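Blue copper protein (Hyphomicrobium denitrificans, PDB 3EF4) binds a single copper ion and, as a pseudoazurin of the plastocyanin/azurin family, probably carries electrons in the bacterial periplasm. Local coordinates at residues V24-G29 against V89-G94; G29-F34 against V66-K71; R47-E52 against L74-C79. All coordinates share one frame; numbering follows the deposited sequence.

Interaction 1 of 3, residues V24-G29 against V89-G94; sequences VKVEAG and VLVQVG
The carbonyl oxygen of Val26 is gripped twice: Gly94 N donates to it at 3.0 Å, and the ammonium group of Lys25 reaches it from the opposite face of its plane, Lys25 NZ to Val26 O 3.2 Å. The first of these ends a ladder of four backbone bonds in which strand 24-26 uses alternate residues: Val24 N gives to Leu90 O, Val24 O takes from Gln92 N, and Val26 N donates to Gln92 O over 2.8 Å, an almost straight bond at 169°. The directions run parallel, with the axes 22° apart.

Lys25 and Gln92 pair on one side of the sheet. The lysine bends at chi2 (81°) and lays its methylenes against the glutamine amide, CD of Lys25 3.4 Å from CD of Gln92, while its NZ forms a salt bridge with Glu27 OE1 at 2.6 Å. The amide is held in turn: Gln92 NE2 donates in its own plane to Gly94 O, and OE1 accepts from Val123 N near the chain end. With an alanine at Gln92, the lysine methylenes would probably lose their support, and Gly94 O and Val123 N these side-chain partners.

The other side is all branched aliphatic. Val24 and Val91 stand side by side, CG1 to CG2 3.9 Å, and Val26 CG2 meets Val93 CG2 at 3.8 Å, facing the interior where Val32 packs. Strands 18-26 and 88-93 are thus parallel neighbours in this protein's sheet, part of the Greek-key beta sandwich known for the cupredoxins.

Interaction 2 of 3, residues G29-F34 against V66-K71; sequences GDTVKF and VFNAEK
Backbone bonds come first, and the straightest belong to the pair Val32 and Phe67. Val32 N donates to Phe67 O and Phe67 N to Val32 O, each at 2.8 Å, and these two reciprocal bonds make it the hydrogen-bonded pair of an antiparallel ladder; Thr31 with Asn68 and Lys33 with Val66 are its non-hydrogen-bonded neighbours. Past the strand ends the chains stay joined, Ala69 N giving to Asp30 O and Gly29 N to Ala69 O at 2.8 Å. A water lies within hydrogen-bonding distance of both Asp30 O, at 2.9 Å, and Glu70 OE2.

The apolar contacts divide by face. Inward, the CB of Phe67 lies at the edge of the Phe34 ring, in its plane, 3.9 Å from CE1. CG anti to the backbone N (chi1 170°) swings the Phe67 ring forward along its strand, where Ala69 N lies over the centre of one face. Val32 CG2 approaches that ring obliquely, at 4.3 Å from CD1. Beyond the two segments, Phe67 meets Tyr75 and the indole of Trp50. On the outer face Thr31 and Asn68 run alongside one another, the methyl CG2 of Thr31 3.7 Å from Asn68 ND2.

The buried Asp30 carboxylate is held by Ala1 N at OD2 and by Glu27 N at OD1, which connects this turn to the start of the chain and to the end of strand 18-26.

Cross-strand cohesion thus rests on main-chain bonds and the inward aromatics, with no side-chain hydrogen bond or salt bridge linking the segments directly, while water takes part at the exposed turn.

Interaction 3 of 3, residues R47-E52 against L74-C79; sequences REVWPE and LYVLKC. With CU (copper (II) ion), chain D; PO4 (phosphate ion), chain G; PO4 (phosphate ion), chain H.
Tyr75 meets two consecutive loop residues, Trp50 and Pro51, in different ways. Its edge points at the face of the indole, a T-shaped pair with planes at 70° and centroids 4.9 Å apart; Tyr75 CD2 comes over the six-membered ring, 3.6 Å from Trp50 CH2. Pro51 CG sits over the tyrosine face in a CH-pi contact, 3.8 Å from the ring centroid and 26° off the normal. At the indole edge, in plane, stand Val76 O, 3.4 Å from Trp50 CE3, and the CD1 methyl of Leu77. Val49 CG1 packs on Val76 CB at 3.6 Å, the two side chains crossing at about a right angle.

No direct hydrogen bond joins the segments; a water does that work, donating to Val49 O and Leu74 O, both at 2.8 Å, and accepting from Val76 N. A second water links Glu48 OE1 to Lys78 NZ, which also binds a phosphate ion probably from the crystallisation liquor.

Further out, Tyr75 OH bonds Lys71 O. Trp50 CG, anti to the backbone N (chi1 -167°), carries the indole across to the strand, and weak bonds from NE1 to Val54 O and Ala55 O hold it there. Ile102 of helix 99-104 packs against Val49 and Val76. The strand leads on to Cys79, whose SG binds copper at 2.2 Å alongside His41, His82 and Met87: the two-histidine, cysteine and methionine site of a type 1 blue copper protein, with its cysteine just past a sandwich strand.

Overall arrangement
Segments 24-29 and 29-34 are continuous, sharing Gly29, and interactions 1 and 2 are both main-chain ladders, parallel in the first and antiparallel in the second. Each has a buried inner face and a more exposed end, and they meet where Ala69 packs on Val26 and Val93. Interaction 3 is the most buried and differs in kind: a loop laid on strand 73-78, held by rings, methyl groups and a bridging water. Its strand is the sheet neighbour of 88-93 from interaction 1, through Val91 and Tyr75. The aromatic cluster of Phe67, Tyr75 and Trp50 joins interactions 2 and 3, whereas interaction 1 meets it through a valine, Val93 CG2 against Tyr75.

Interaction 1 of 3, residues V24-G29 against V89-G94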
loop_
_atom_site.group_PDB
_atom_site.type_symbol
_atom_site.label_atom_id
_atom_site.label_comp_id
_atom_site.label_asym_id
_atom_site.label_seq_id
_atom_site.Cartn_x
_atom_site.Cartn_y
_atom_site.Cartn_z
ATOM N N VAL A 24 -2.497 -5.608 -3.721
ATOM C CA VAL A 24 -3.748 -5.720 -4.494
ATOM C C VAL A 24 -3.488 -5.245 -5.916
ATOM O O VAL A 24 -2.858 -4.241 -6.182
ATOM C CB VAL A 24 -4.945 -5.063 -3.837
ATOM C CG1 VAL A 24 -4.694 -3.604 -3.720
ATOM C CG2 VAL A 24 -6.252 -5.222 -4.620
ATOM N N LYS A 25 -3.965 -6.051 -6.838
ATOM C CA LYS A 25 -3.935 -5.797 -8.262
ATOM C C LYS A 25 -5.267 -5.247 -8.716
ATOM O O LYS A 25 -6.327 -5.819 -8.466
ATOM C CB LYS A 25 -3.559 -7.095 -9.007
ATOM C CG LYS A 25 -3.704 -6.889 -10.521
ATOM C CD LYS A 25 -2.548 -6.204 -11.163
ATOM C CE LYS A 25 -2.592 -6.107 -12.688
ATOM N NZ LYS A 25 -3.950 -5.764 -13.201
ATOM N N VAL A 26 -5.210 -4.096 -9.375
ATOM C CA VAL A 26 -6.365 -3.379 -9.833
ATOM C C VAL A 26 -6.146 -2.901 -11.270
ATOM O O VAL A 26 -5.076 -3.078 -11.866
ATOM C CB VAL A 26 -6.725 -2.189 -8.936
ATOM C CG1 VAL A 26 -6.750 -2.600 -7.480
ATOM C CG2 VAL A 26 -5.725 -1.050 -9.121
ATOM N N GLU A 27 -7.218 -2.347 -11.816
ATOM C CA GLU A 27 -7.072 -1.789 -13.174
ATOM C C GLU A 27 -7.357 -0.296 -13.104
ATOM O O GLU A 27 -7.976 0.220 -12.181
ATOM C CB GLU A 27 -7.994 -2.468 -14.189
ATOM C CG GLU A 27 -7.597 -3.924 -14.477
ATOM C CD GLU A 27 -6.216 -4.155 -15.057
ATOM O OE1 GLU A 27 -5.690 -5.302 -15.122
ATOM O OE2 GLU A 27 -5.542 -3.208 -15.508
ATOM N N ALA A 28 -6.867 0.405 -14.127
ATOM C CA ALA A 28 -7.161 1.820 -14.169
ATOM C C ALA A 28 -8.660 2.102 -14.110
ATOM O O ALA A 28 -9.409 1.342 -14.748
ATOM C CB ALA A 28 -6.606 2.376 -15.471
ATOM N N GLY A 29 -9.046 3.121 -13.370
ATOM C CA GLY A 29 -10.418 3.480 -13.143
ATOM C C GLY A 29 -11.004 2.844 -11.902
ATOM O O GLY A 29 -12.114 3.194 -11.475
ATOM N N VAL A 89 1.705 -1.380 2.128
ATOM C CA VAL A 89 0.843 -2.009 1.138
ATOM C C VAL A 89 1.309 -1.589 -0.238
ATOM O O VAL A 89 1.793 -0.476 -0.448
ATOM C CB VAL A 89 -0.626 -1.645 1.401
ATOM C CG1 VAL A 89 -0.852 -0.123 1.398
ATOM C CG2 VAL A 89 -1.574 -2.318 0.419
ATOM N N LEU A 90 1.115 -2.487 -1.200
ATOM C CA LEU A 90 1.518 -2.306 -2.567
ATOM C C LEU A 90 0.284 -2.479 -3.465
ATOM O O LEU A 90 -0.344 -3.538 -3.464
ATOM C CB LEU A 90 2.585 -3.317 -2.953
ATOM C CG LEU A 90 3.175 -3.218 -4.377
ATOM C CD1 LEU A 90 3.823 -1.875 -4.597
ATOM C CD2 LEU A 90 4.169 -4.342 -4.652
ATOM N N VAL A 91 -0.032 -1.459 -4.244
ATOM C CA VAL A 91 -1.145 -1.519 -5.188
ATOM C C VAL A 91 -0.543 -1.530 -6.588
ATOM O O VAL A 91 0.228 -0.624 -6.935
ATOM C CB VAL A 91 -2.092 -0.331 -5.045
ATOM C CG1 VAL A 91 -3.213 -0.383 -6.059
ATOM C CG2 VAL A 91 -2.660 -0.283 -3.637
ATOM N N GLN A 92 -0.905 -2.513 -7.386
ATOM C CA GLN A 92 -0.514 -2.570 -8.797
ATOM C C GLN A 92 -1.675 -2.174 -9.663
ATOM O O GLN A 92 -2.732 -2.805 -9.616
ATOM C CB GLN A 92 -0.130 -3.990 -9.146
ATOM C CG GLN A 92 0.280 -4.094 -10.616
ATOM C CD GLN A 92 0.794 -5.485 -10.983
ATOM O OE1 GLN A 92 1.139 -6.306 -10.112
ATOM N NE2 GLN A 92 0.897 -5.717 -12.283
ATOM N N VAL A 93 -1.460 -1.140 -10.459
ATOM C CA VAL A 93 -2.433 -0.680 -11.426
ATOM C C VAL A 93 -1.975 -1.125 -12.804
ATOM O O VAL A 93 -0.979 -0.606 -13.326
ATOM C CB VAL A 93 -2.601 0.853 -11.379
ATOM C CG1 VAL A 93 -3.681 1.301 -12.355
ATOM C CG2 VAL A 93 -2.883 1.323 -9.966
ATOM N N GLY A 94 -2.650 -2.103 -13.376
ATOM C CA GLY A 94 -2.196 -2.516 -14.706
ATOM C C GLY A 94 -0.789 -3.028 -14.736
ATOM O O GLY A 94 -0.366 -3.762 -13.837
#

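Interaction 2 of 3, residues G29-F34 against V66-K71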
loop_
_atom_site.group_PDB
_atom_site.type_symbol
_atom_site.label_atom_id
_atom_site.label_comp_id
_atom_site.label_asym_id
_atom_site.label_seq_id
_atom_site.Cartn_x
_atom_site.Cartn_y
_atom_site.Cartn_z
ATOM N N GLY A 29 -9.046 3.121 -13.370
ATOM C CA GLY A 29 -10.418 3.480 -13.143
ATOM C C GLY A 29 -11.004 2.844 -11.902
ATOM O O GLY A 29 -12.114 3.194 -11.475
ATOM N N ASP A 30 -10.259 1.885 -11.290
ATOM C CA ASP A 30 -10.696 1.299 -10.039
ATOM C C ASP A 30 -10.406 2.243 -8.883
ATOM O O ASP A 30 -9.568 3.112 -8.913
ATOM C CB ASP A 30 -9.979 -0.021 -9.773
ATOM C CG ASP A 30 -10.450 -1.136 -10.685
ATOM O OD1 ASP A 30 -9.819 -2.214 -10.630
ATOM O OD2 ASP A 30 -11.416 -0.975 -11.460
ATOM N N THR A 31 -11.116 2.027 -7.810
ATOM C CA THR A 31 -10.782 2.706 -6.576
ATOM C C THR A 31 -10.266 1.679 -5.578
ATOM O O THR A 31 -10.690 0.519 -5.527
ATOM C CB THR A 31 -11.950 3.425 -5.900
ATOM O OG1 THR A 31 -12.938 2.385 -5.834
ATOM C CG2 THR A 31 -12.629 4.502 -6.693
ATOM N N VAL A 32 -9.342 2.120 -4.748
ATOM C CA VAL A 32 -8.913 1.323 -3.626
ATOM C C VAL A 32 -9.242 2.120 -2.368
ATOM O O VAL A 32 -8.741 3.236 -2.160
ATOM C CB VAL A 32 -7.410 0.972 -3.671
ATOM C CG1 VAL A 32 -7.041 0.069 -2.502
ATOM C CG2 VAL A 32 -7.066 0.308 -4.999
ATOM N N LYS A 33 -10.118 1.589 -1.533
ATOM C CA LYS A 33 -10.515 2.250 -0.292
ATOM C C LYS A 33 -9.826 1.588 0.878
ATOM O O LYS A 33 -9.974 0.366 1.077
ATOM C CB LYS A 33 -12.034 2.106 -0.025
ATOM C CG LYS A 33 -13.028 2.545 -0.976
ATOM C CD LYS A 33 -14.396 2.620 -0.280
ATOM C CE LYS A 33 -15.161 3.678 -1.079
ATOM N NZ LYS A 33 -16.530 3.867 -0.484
ATOM N N PHE A 34 -9.097 2.384 1.625
ATOM C CA PHE A 34 -8.426 1.977 2.849
ATOM C C PHE A 34 -9.351 2.318 4.005
ATOM O O PHE A 34 -9.721 3.482 4.171
ATOM C CB PHE A 34 -7.074 2.719 2.983
ATOM C CG PHE A 34 -6.160 2.434 1.804
ATOM C CD1 PHE A 34 -6.235 3.198 0.652
ATOM C CD2 PHE A 34 -5.288 1.363 1.852
ATOM C CE1 PHE A 34 -5.452 2.874 -0.431
ATOM C CE2 PHE A 34 -4.485 1.048 0.754
ATOM C CZ PHE A 34 -4.590 1.821 -0.380
ATOM N N VAL A 66 -9.276 7.053 0.015
ATOM C CA VAL A 66 -9.267 6.392 -1.284
ATOM C C VAL A 66 -8.039 6.745 -2.076
ATOM O O VAL A 66 -7.508 7.862 -2.038
ATOM C CB VAL A 66 -10.608 6.823 -1.933
ATOM C CG1 VAL A 66 -10.444 8.016 -2.844
ATOM C CG2 VAL A 66 -11.318 5.688 -2.668
ATOM N N PHE A 67 -7.597 5.746 -2.822
ATOM C CA PHE A 67 -6.650 5.869 -3.911
ATOM C C PHE A 67 -7.435 5.650 -5.219
ATOM O O PHE A 67 -8.049 4.578 -5.383
ATOM C CB PHE A 67 -5.515 4.863 -3.822
ATOM C CG PHE A 67 -4.629 4.789 -5.049
ATOM C CD1 PHE A 67 -4.374 3.560 -5.635
ATOM C CD2 PHE A 67 -4.062 5.895 -5.622
ATOM C CE1 PHE A 67 -3.583 3.414 -6.748
ATOM C CE2 PHE A 67 -3.263 5.746 -6.752
ATOM C CZ PHE A 67 -3.008 4.525 -7.300
ATOM N N ASN A 68 -7.417 6.615 -6.070
ATOM C CA ASN A 68 -8.093 6.506 -7.369
ATOM C C ASN A 68 -7.078 5.997 -8.372
ATOM O O ASN A 68 -6.222 6.729 -8.852
ATOM C CB ASN A 68 -8.658 7.849 -7.798
ATOM C CG ASN A 68 -9.711 8.402 -6.873
ATOM O OD1 ASN A 68 -9.656 9.583 -6.475
ATOM N ND2 ASN A 68 -10.625 7.576 -6.525
ATOM N N ALA A 69 -7.105 4.714 -8.678
ATOM C CA ALA A 69 -6.129 4.104 -9.566
ATOM C C ALA A 69 -6.348 4.610 -10.970
ATOM O O ALA A 69 -7.467 4.461 -11.441
ATOM C CB ALA A 69 -6.276 2.589 -9.455
ATOM N N GLU A 70 -5.334 5.213 -11.590
ATOM C CA GLU A 70 -5.486 5.798 -12.915
ATOM C C GLU A 70 -4.320 5.464 -13.825
ATOM O O GLU A 70 -4.528 4.866 -14.882
ATOM C CB GLU A 70 -5.684 7.314 -12.807
ATOM C CG GLU A 70 -6.964 7.716 -12.110
ATOM C CD GLU A 70 -8.232 7.313 -12.833
ATOM O OE1 GLU A 70 -8.148 7.241 -14.075
ATOM O OE2 GLU A 70 -9.257 7.118 -12.163
ATOM N N LYS A 71 -3.124 5.878 -13.491
ATOM C CA LYS A 71 -1.928 5.638 -14.256
ATOM C C LYS A 71 -1.331 4.292 -13.893
ATOM O O LYS A 71 -1.183 3.952 -12.717
ATOM C CB LYS A 71 -0.928 6.785 -14.021
ATOM C CG LYS A 71 0.309 6.652 -14.917
ATOM C CD LYS A 71 1.327 7.767 -14.746
ATOM C CE LYS A 71 2.510 7.582 -15.725
HETATM O O HOH W 1 -10.065 5.735 -9.933
#

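Interaction 3 of 3, residues R47-E52 against L74-C79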
loop_
_atom_site.group_PDB
_atom_site.type_symbol
_atom_site.label_atom_id
_atom_site.label_comp_id
_atom_site.label_asym_id
_atom_site.label_seq_id
_atom_site.Cartn_x
_atom_site.Cartn_y
_atom_site.Cartn_z
ATOM N N ARG A 47 6.118 8.809 -0.308
ATOM C CA ARG A 47 6.390 9.759 -1.384
ATOM C C ARG A 47 7.728 9.555 -2.052
ATOM O O ARG A 47 7.873 9.949 -3.215
ATOM C CB ARG A 47 6.233 11.196 -0.897
ATOM C CG ARG A 47 4.762 11.419 -0.607
ATOM C CD ARG A 47 4.220 12.709 -0.746
ATOM N NE ARG A 47 4.474 13.359 -2.025
ATOM C CZ ARG A 47 4.423 14.672 -2.189
ATOM N NH1 ARG A 47 4.116 15.481 -1.210
ATOM N NH2 ARG A 47 4.678 15.144 -3.397
ATOM N N GLU A 48 8.640 8.919 -1.332
ATOM C CA GLU A 48 9.961 8.715 -1.912
ATOM C C GLU A 48 9.948 7.692 -3.022
ATOM O O GLU A 48 10.917 7.615 -3.768
ATOM C CB GLU A 48 10.952 8.377 -0.782
ATOM C CG GLU A 48 11.036 9.473 0.275
ATOM C CD GLU A 48 9.889 9.576 1.280
ATOM O OE1 GLU A 48 8.940 8.718 1.454
ATOM O OE2 GLU A 48 9.913 10.663 1.900
ATOM N N VAL A 49 8.861 6.911 -3.113
ATOM C CA VAL A 49 8.756 5.896 -4.186
ATOM C C VAL A 49 7.468 6.053 -5.005
ATOM O O VAL A 49 7.285 5.319 -5.999
ATOM C CB VAL A 49 8.954 4.477 -3.583
ATOM C CG1 VAL A 49 7.725 4.052 -2.802
ATOM C CG2 VAL A 49 9.336 3.406 -4.572
ATOM N N TRP A 50 6.595 6.968 -4.641
ATOM C CA TRP A 50 5.329 7.173 -5.370
ATOM C C TRP A 50 5.570 7.611 -6.792
ATOM O O TRP A 50 6.504 8.403 -6.970
ATOM C CB TRP A 50 4.527 8.192 -4.629
ATOM C CG TRP A 50 3.105 8.363 -4.983
ATOM C CD1 TRP A 50 2.551 9.343 -5.755
ATOM C CD2 TRP A 50 2.016 7.525 -4.594
ATOM N NE1 TRP A 50 1.213 9.165 -5.854
ATOM C CE2 TRP A 50 0.845 8.063 -5.150
ATOM C CE3 TRP A 50 1.919 6.349 -3.794
ATOM C CZ2 TRP A 50 -0.405 7.505 -4.959
ATOM C CZ3 TRP A 50 0.676 5.821 -3.619
ATOM C CH2 TRP A 50 -0.465 6.375 -4.179
ATOM N N PRO A 51 4.797 7.134 -7.752
ATOM C CA PRO A 51 5.048 7.468 -9.149
ATOM C C PRO A 51 5.022 8.966 -9.392
ATOM O O PRO A 51 4.201 9.767 -8.870
ATOM C CB PRO A 51 3.958 6.718 -9.899
ATOM C CG PRO A 51 3.651 5.539 -9.051
ATOM C CD PRO A 51 3.707 6.154 -7.687
ATOM N N GLU A 52 5.941 9.295 -10.300
ATOM C CA GLU A 52 6.190 10.652 -10.665
ATOM C C GLU A 52 4.923 11.271 -11.164
ATOM O O GLU A 52 4.239 10.677 -12.047
ATOM C CB GLU A 52 7.307 10.707 -11.741
ATOM C CG GLU A 52 8.054 12.063 -11.579
ATOM C CD GLU A 52 7.344 13.115 -12.429
ATOM O OE1 GLU A 52 7.527 14.303 -12.227
ATOM O OE2 GLU A 52 6.548 12.625 -13.294
ATOM N N LEU A 74 3.115 0.750 -9.983
ATOM C CA LEU A 74 3.117 0.273 -8.629
ATOM C C LEU A 74 3.146 1.403 -7.640
ATOM O O LEU A 74 3.984 2.294 -7.769
ATOM C CB LEU A 74 4.320 -0.668 -8.388
ATOM C CG LEU A 74 4.294 -1.957 -9.175
ATOM C CD1 LEU A 74 5.659 -2.620 -9.122
ATOM C CD2 LEU A 74 3.251 -2.910 -8.616
ATOM N N TYR A 75 2.286 1.325 -6.649
ATOM C CA TYR A 75 2.028 2.378 -5.672
ATOM C C TYR A 75 2.188 1.821 -4.254
ATOM O O TYR A 75 1.461 0.928 -3.848
ATOM C CB TYR A 75 0.598 2.880 -5.869
ATOM C CG TYR A 75 0.384 3.551 -7.187
ATOM C CD1 TYR A 75 0.076 2.829 -8.328
ATOM C CD2 TYR A 75 0.497 4.935 -7.310
ATOM C CE1 TYR A 75 -0.123 3.459 -9.554
ATOM C CE2 TYR A 75 0.300 5.557 -8.503
ATOM C CZ TYR A 75 0.003 4.825 -9.634
ATOM O OH TYR A 75 -0.229 5.485 -10.828
ATOM N N VAL A 76 3.134 2.393 -3.544
ATOM C CA VAL A 76 3.400 1.990 -2.167
ATOM C C VAL A 76 2.761 2.984 -1.221
ATOM O O VAL A 76 3.019 4.203 -1.339
ATOM C CB VAL A 76 4.929 1.913 -1.891
ATOM C CG1 VAL A 76 5.160 1.411 -0.471
ATOM C CG2 VAL A 76 5.616 1.013 -2.883
ATOM N N LEU A 77 1.979 2.469 -0.271
ATOM C CA LEU A 77 1.430 3.281 0.806
ATOM C C LEU A 77 1.902 2.718 2.132
ATOM O O LEU A 77 2.187 1.545 2.269
ATOM C CB LEU A 77 -0.083 3.396 0.751
ATOM C CG LEU A 77 -0.678 4.015 -0.501
ATOM C CD1 LEU A 77 -0.942 2.992 -1.576
ATOM C CD2 LEU A 77 -1.966 4.776 -0.174
ATOM N N LYS A 78 1.947 3.611 3.128
ATOM C CA LYS A 78 2.268 3.260 4.468
ATOM C C LYS A 78 1.197 3.762 5.429
ATOM O O LYS A 78 0.438 4.646 5.119
ATOM C CB LYS A 78 3.636 3.872 4.896
ATOM C CG LYS A 78 3.643 5.393 4.858
ATOM C CD LYS A 78 4.987 5.958 5.329
ATOM C CE LYS A 78 5.012 7.472 5.114
ATOM N NZ LYS A 78 6.290 8.073 5.539
ATOM N N CYS A 79 1.246 3.188 6.628
ATOM C CA CYS A 79 0.593 3.735 7.806
ATOM C C CYS A 79 1.661 4.505 8.569
ATOM O O CYS A 79 2.701 3.934 8.905
ATOM C CB CYS A 79 -0.006 2.646 8.657
ATOM S SG CYS A 79 -0.517 3.220 10.280
HETATM CU CU CU D . -1.134 1.410 11.382
HETATM P P PO4 G . 8.151 6.251 -11.234
HETATM O O1 PO4 G . 8.525 6.155 -12.755
HETATM O O2 PO4 G . 9.308 5.543 -10.373
HETATM O O3 PO4 G . 8.053 7.753 -10.793
HETATM O O4 PO4 G . 6.819 5.479 -10.957
HETATM P P PO4 H . 4.805 11.504 7.193
HETATM O O1 PO4 H . 4.727 10.700 8.539
HETATM O O2 PO4 H . 5.548 10.631 6.091
HETATM O O3 PO4 H . 3.339 11.823 6.674
HETATM O O4 PO4 H . 5.606 12.839 7.398
HETATM O O HOH W 2 8.265 7.205 3.920
HETATM O O HOH W 3 5.042 3.641 -5.495
#